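Local coordinates for protein orotidine 5'-phosphate decarboxylase (Lactobacillus acidophilus, PDB 3TFX) that probably catalyses the decarboxylation of orotidine 5'-monophosphate to uridine 5'-monophosphate, the last step of de novo UMP biosynthesis, as a homodimeric TIM barrel, at residues T88-G93 and T122-I127. Numbering follows the deposited sequence.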
loop_
_atom_site.group_PDB
_atom_site.type_symbol
_atom_site.label_atom_id
_atom_site.label_comp_id
_atom_site.label_asym_id
_atom_site.label_seq_id
_atom_site.Cartn_x
_atom_site.Cartn_y
_atom_site.Cartn_z
ATOM N N THR A 88 -2.953 -6.246 5.759
ATOM C CA THR A 88 -3.149 -4.891 6.297
ATOM C C THR A 88 -3.762 -3.855 5.340
ATOM O O THR A 88 -3.589 -3.927 4.118
ATOM C CB THR A 88 -1.806 -4.301 6.807
ATOM O OG1 THR A 88 -0.771 -4.615 5.869
ATOM C CG2 THR A 88 -1.453 -4.856 8.159
ATOM N N VAL A 89 -4.475 -2.896 5.933
ATOM C CA VAL A 89 -4.931 -1.654 5.279
ATOM C C VAL A 89 -4.677 -0.463 6.203
ATOM O O VAL A 89 -4.566 -0.626 7.428
ATOM C CB VAL A 89 -6.461 -1.666 4.905
ATOM C CG1 VAL A 89 -6.774 -2.707 3.836
ATOM C CG2 VAL A 89 -7.344 -1.878 6.140
ATOM N N HIS A 90 -4.603 0.731 5.619
ATOM C CA HIS A 90 -4.553 1.975 6.387
ATOM C C HIS A 90 -5.929 2.434 6.862
ATOM O O HIS A 90 -6.836 2.642 6.040
ATOM C CB HIS A 90 -3.876 3.080 5.562
ATOM C CG HIS A 90 -2.385 3.080 5.690
ATOM N ND1 HIS A 90 -1.733 3.675 6.748
ATOM C CD2 HIS A 90 -1.424 2.524 4.919
ATOM C CE1 HIS A 90 -0.430 3.498 6.614
ATOM N NE2 HIS A 90 -0.218 2.804 5.511
ATOM N N ALA A 91 -6.091 2.571 8.184
ATOM C CA ALA A 91 -7.301 3.165 8.764
ATOM C C ALA A 91 -7.469 4.617 8.304
ATOM O O ALA A 91 -8.586 5.096 8.162
ATOM C CB ALA A 91 -7.269 3.112 10.298
ATOM N N LEU A 92 -6.352 5.300 8.070
ATOM C CA LEU A 92 -6.360 6.638 7.475
ATOM C C LEU A 92 -7.129 6.717 6.140
ATOM O O LEU A 92 -7.600 7.789 5.758
ATOM C CB LEU A 92 -4.926 7.156 7.303
ATOM C CG LEU A 92 -4.187 7.586 8.575
ATOM C CD1 LEU A 92 -2.756 8.035 8.237
ATOM C CD2 LEU A 92 -4.933 8.692 9.306
ATOM N N GLY A 93 -7.262 5.575 5.458
ATOM C CA GLY A 93 -8.078 5.469 4.243
ATOM C C GLY A 93 -9.577 5.590 4.476
ATOM O O GLY A 93 -10.357 5.728 3.520
ATOM N N THR A 122 -2.699 1.958 11.982
ATOM C CA THR A 122 -3.231 3.100 12.652
ATOM C C THR A 122 -2.293 4.274 12.282
ATOM O O THR A 122 -2.436 4.874 11.186
ATOM C CB THR A 122 -3.389 2.686 14.152
ATOM O OG1 THR A 122 -4.767 2.712 14.549
ATOM C CG2 THR A 122 -2.480 3.384 15.113
ATOM N N GLU A 123 -1.338 4.589 13.151
ATOM C CA GLU A 123 -0.264 5.500 12.802
ATOM C C GLU A 123 1.004 4.683 12.751
ATOM O O GLU A 123 1.290 3.934 13.678
ATOM C CB GLU A 123 -0.138 6.641 13.822
ATOM C CG GLU A 123 -1.312 7.637 13.823
ATOM C CD GLU A 123 -1.390 8.484 12.555
ATOM O OE1 GLU A 123 -0.395 8.572 11.795
ATOM O OE2 GLU A 123 -2.453 9.078 12.315
ATOM N N LEU A 124 1.749 4.800 11.664
ATOM C CA LEU A 124 3.005 4.069 11.529
ATOM C C LEU A 124 3.998 4.515 12.607
ATOM O O LEU A 124 3.960 5.671 13.048
ATOM C CB LEU A 124 3.602 4.286 10.135
ATOM C CG LEU A 124 2.844 3.708 8.926
ATOM C CD1 LEU A 124 3.305 4.395 7.644
ATOM C CD2 LEU A 124 3.036 2.200 8.820
ATOM N N THR A 125 4.882 3.608 13.025
ATOM C CA THR A 125 5.914 3.941 14.024
ATOM C C THR A 125 6.831 5.045 13.485
ATOM O O THR A 125 7.519 5.720 14.255
ATOM C CB THR A 125 6.763 2.704 14.456
ATOM O OG1 THR A 125 7.482 2.186 13.329
ATOM C CG2 THR A 125 5.871 1.592 15.035
ATOM N N SER A 126 6.817 5.237 12.165
ATOM C CA SER A 126 7.654 6.258 11.520
ATOM C C SER A 126 7.098 7.670 11.712
ATOM O O SER A 126 7.807 8.661 11.516
ATOM C CB SER A 126 7.854 5.947 10.033
ATOM O OG SER A 126 6.616 5.892 9.335
ATOM N N ILE A 127 5.825 7.750 12.087
ATOM C CA ILE A 127 5.202 9.021 12.413
ATOM C C ILE A 127 5.464 9.327 13.891
ATOM O O ILE A 127 4.909 8.672 14.772
ATOM C CB ILE A 127 3.660 9.009 12.146
ATOM C CG1 ILE A 127 3.315 8.461 10.741
ATOM C CG2 ILE A 127 3.052 10.380 12.385
ATOM C CD1 ILE A 127 4.083 9.084 9.550
HETATM O O HOH W 1 -3.457 4.418 8.681
#
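His-90 and Leu-124 meet edge-on: Leu-124 CD1 lies in the plane of the imidazole, 4.0 Å from His-90 CE1, and the two side chains cross at about a right angle. CG of Leu-124 sits beside its backbone N, anti to the carbonyl carbon (chi1 -67°), which carries CG and CD1 to the ring's rim. Because the leucine is at the edge, it does not compete for the ring faces; His-66 of the second subunit stacks on the imidazole, and its carbonyl oxygen is hydrogen-bonded to His-90 NE2. The other ring nitrogen faces a water that ties the segments together. This water, in the imidazole plane, is hydrogen-bonded to His-90 ND1 at 2.7 Å, donates to Thr-122 O at 2.7 Å and accepts from Leu-92 N at 3.1 Å. Histidine suits the place: two nitrogens on its rim, one for the water and one for the carbonyl, and a flat face for stacking.

Beyond the water, Leu-92 reaches across at right angles to Glu-123. Its CD2 lies 3.9 Å from Glu-123 OE2 and its CG 4.2 Å from Thr-122 O; leucine's branched end can lie against carboxylate and loop carbonyl at once. Glutamate's length and its bend at chi2 (-68°) bring OE2 to the amides of Gln-136 and Gln-145.

Segment 88-93 ends strand 86-90 of the TIM barrel and adds a 3-10 turn; 122-127 is the loop after neighbouring strand 117-121 and carries Thr-125, a predicted substrate-binding residue. Leu-124 also touches Lys-64, the predicted proton donor. Direct contacts are van der Waals touches, two by leucine carbons against oxygens, and the polar link runs through one water. It serves Leu-92 N and Thr-122 O, while its ND1 bond and the intersubunit NE2 bond restrain the imidazole's rotation, linking this loop to the dimer interface.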